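Side-chain contact in cyclopropane mycolic acid synthase 3 (PDB 1L1E), which probably converts a double bond of an alpha mycolic acid into a cyclopropane ring, using a methylene group from S-adenosyl-L-methionine: residues 94-97 with 98-101. Residues are numbered along the deposited sequence; the frame is centred on the assembly and turned at random.
Sequences TLSE and NQAG. With SAH (S-adenosyl-L-homocysteine), chain D.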
ATOM      1  N   THR A  94      11.383   4.666  -1.840  1.00 20.28           N
ATOM      2  CA  THR A  94      11.302   3.351  -1.226  1.00 21.16           C
ATOM      3  C   THR A  94      12.477   3.198  -0.261  1.00 21.10           C
ATOM      4  O   THR A  94      13.501   3.872  -0.417  1.00 18.33           O
ATOM      5  CB  THR A  94      11.384   2.217  -2.276  1.00 22.46           C
ATOM      6  OG1 THR A  94      11.577   0.968  -1.600  1.00 25.63           O
ATOM      7  CG2 THR A  94      12.554   2.449  -3.253  1.00 21.66           C
ATOM      8  N   LEU A  95      12.309   2.326   0.734  1.00 20.23           N
ATOM      9  CA  LEU A  95      13.347   2.025   1.721  1.00 21.92           C
ATOM     10  C   LEU A  95      13.987   0.686   1.375  1.00 21.13           C
ATOM     11  O   LEU A  95      14.885   0.218   2.071  1.00 20.41           O
ATOM     12  CB  LEU A  95      12.743   1.923   3.129  1.00 23.54           C
ATOM     13  CG  LEU A  95      12.124   3.166   3.767  1.00 23.47           C
ATOM     14  CD1 LEU A  95      11.651   2.843   5.188  1.00 23.16           C
ATOM     15  CD2 LEU A  95      13.158   4.277   3.811  1.00 21.62           C
ATOM     16  N   SER A  96      13.523   0.074   0.288  1.00 21.98           N
ATOM     17  CA  SER A  96      14.022  -1.228  -0.121  1.00 21.27           C
ATOM     18  C   SER A  96      15.068  -1.214  -1.222  1.00 22.96           C
ATOM     19  O   SER A  96      14.820  -0.743  -2.330  1.00 21.55           O
ATOM     20  CB  SER A  96      12.858  -2.127  -0.564  1.00 20.92           C
ATOM     21  OG  SER A  96      13.362  -3.263  -1.248  1.00 18.94           O
ATOM     22  N   GLU A  97      16.235  -1.758  -0.896  1.00 22.39           N
ATOM     23  CA  GLU A  97      17.344  -1.846  -1.827  1.00 23.52           C
ATOM     24  C   GLU A  97      16.969  -2.597  -3.091  1.00 21.34           C
ATOM     25  O   GLU A  97      17.253  -2.150  -4.204  1.00 17.81           O
ATOM     26  CB  GLU A  97      18.517  -2.555  -1.157  1.00 26.31           C
ATOM     27  CG  GLU A  97      19.416  -1.619  -0.423  1.00 33.99           C
ATOM     28  CD  GLU A  97      20.108  -0.690  -1.381  1.00 35.40           C
ATOM     29  OE1 GLU A  97      19.408   0.014  -2.137  1.00 39.05           O
ATOM     30  OE2 GLU A  97      21.353  -0.675  -1.388  1.00 39.45           O
ATOM     31  N   ASN A  98      16.331  -3.746  -2.905  0.89 17.74           N
ATOM     32  CA  ASN A  98      15.925  -4.584  -4.025  0.89 17.62           C
ATOM     33  C   ASN A  98      14.931  -3.880  -4.956  0.89 17.95           C
ATOM     34  O   ASN A  98      15.008  -4.030  -6.177  0.89 18.38           O
ATOM     35  CB  ASN A  98      15.314  -5.889  -3.506  0.89 17.07           C
ATOM     36  CG  ASN A  98      14.801  -6.781  -4.630  1.00 21.42           C
ATOM     37  OD1 ASN A  98      13.622  -6.731  -5.001  1.00 20.70           O
ATOM     38  ND2 ASN A  98      15.696  -7.594  -5.194  1.00 17.16           N
ATOM     39  N   GLN A  99      13.999  -3.133  -4.376  0.87 16.82           N
ATOM     40  CA  GLN A  99      12.986  -2.419  -5.156  0.87 18.05           C
ATOM     41  C   GLN A  99      13.579  -1.243  -5.919  0.87 17.83           C
ATOM     42  O   GLN A  99      13.262  -1.034  -7.093  0.87 15.92           O
ATOM     43  CB  GLN A  99      11.857  -1.936  -4.235  0.87 17.96           C
ATOM     44  CG  GLN A  99      11.098  -3.086  -3.565  1.00 19.36           C
ATOM     45  CD  GLN A  99      10.038  -2.633  -2.564  1.00 20.01           C
ATOM     46  OE1 GLN A  99       9.253  -3.447  -2.076  1.00 22.96           O
ATOM     47  NE2 GLN A  99      10.018  -1.350  -2.253  1.00 16.95           N
ATOM     48  N   ALA A 100      14.440  -0.473  -5.260  1.00 17.22           N
ATOM     49  CA  ALA A 100      15.051   0.676  -5.926  1.00 19.45           C
ATOM     50  C   ALA A 100      15.798   0.210  -7.173  1.00 17.65           C
ATOM     51  O   ALA A 100      15.620   0.761  -8.252  1.00 19.53           O
ATOM     52  CB  ALA A 100      15.997   1.400  -4.981  1.00 18.07           C
ATOM     53  N   GLY A 101      16.631  -0.810  -7.022  1.00 18.72           N
ATOM     54  CA  GLY A 101      17.365  -1.316  -8.164  1.00 19.60           C
ATOM     55  C   GLY A 101      16.417  -1.850  -9.224  1.00 21.82           C
ATOM     56  O   GLY A 101      16.586  -1.554 -10.405  1.00 21.99           O
TER
HETATM   57  N   SAH D 900       3.040   0.778  -2.903  1.00 16.83           N
HETATM   58  CA  SAH D 900       3.582  -0.504  -3.356  1.00 18.42           C
HETATM   59  CB  SAH D 900       4.430  -1.162  -2.246  1.00 18.35           C
HETATM   60  CG  SAH D 900       3.736  -1.392  -0.900  1.00 17.75           C
HETATM   61  SD  SAH D 900       4.791  -2.166   0.335  1.00 20.84           S
HETATM   62  C   SAH D 900       2.447  -1.460  -3.762  1.00 17.57           C
HETATM   63  O   SAH D 900       1.286  -1.048  -3.687  1.00 19.20           O
HETATM   64  OXT SAH D 900       2.735  -2.611  -4.120  1.00 21.09           O
HETATM   65  C5' SAH D 900       5.335  -0.711   1.293  1.00 18.94           C
HETATM   66  C4' SAH D 900       6.277   0.242   0.547  1.00 17.12           C
HETATM   67  O4' SAH D 900       6.457   1.506   1.248  1.00 18.47           O
HETATM   68  C3' SAH D 900       7.687  -0.316   0.369  1.00 20.48           C
HETATM   69  O3' SAH D 900       8.161   0.105  -0.931  1.00 15.59           O
HETATM   70  C2' SAH D 900       8.464   0.336   1.480  1.00 18.40           C
HETATM   71  O2' SAH D 900       9.875   0.282   1.252  1.00 18.97           O
HETATM   72  C1' SAH D 900       7.877   1.715   1.463  1.00 18.69           C
HETATM   73  N9  SAH D 900       8.106   2.500   2.696  1.00 20.18           N
HETATM   74  C8  SAH D 900       7.909   2.185   4.003  1.00 22.28           C
HETATM   75  N7  SAH D 900       8.193   3.090   4.880  1.00 20.55           N
HETATM   76  C5  SAH D 900       8.634   4.145   4.091  1.00 21.83           C
HETATM   77  C6  SAH D 900       9.105   5.467   4.384  1.00 24.16           C
HETATM   78  N6  SAH D 900       9.201   5.947   5.633  1.00 22.68           N
HETATM   79  N1  SAH D 900       9.472   6.271   3.321  1.00 23.63           N
HETATM   80  C2  SAH D 900       9.374   5.794   2.056  1.00 25.00           C
HETATM   81  N3  SAH D 900       8.946   4.577   1.662  1.00 21.53           N
HETATM   82  C4  SAH D 900       8.588   3.794   2.741  1.00 21.22           C
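Ser-96 is the N-cap: its OG accepts from Gln-99 N (3.2 Å, 161°), while Ser-96 O takes Ala-100 N at 3.0 Å in the first helical turn. The Gln-99 chain runs extended beyond CG, which carries its amide from the helix to the ribose, where NE2 donates to SAH O3' (2.7 Å, 157°). The same nitrogen lies 2.9 Å from Thr-94 OG1, but along a far less straight line, and this bond is weak. Thr-94 OG1, placed opposite its backbone N (chi1 168°), also accepts from Ser-96 N at 2.9 Å, closing an ST turn, and has a long, weak bond to SAH O2'. Leu-95 N donates to SAH O2' at 3.2 Å, so both ribose hydroxyls are held by this short run of chain. Outward from these bonds, Ser-96 CB packs on Gln-99 CD at 3.5 Å, and Thr-94 CG2 meets Ala-100 CB at 4.0 Å. Leu-95 lays CG and CD1 against the adenine, while Asn-98 OD1 accepts from Trp-75 NE1. Such a turn from strand 89-94 into helix 97-109, gripping the ribose hydroxyls, belongs to the cofactor site of a Rossmann-like, S-adenosylmethionine-dependent methyltransferase fold.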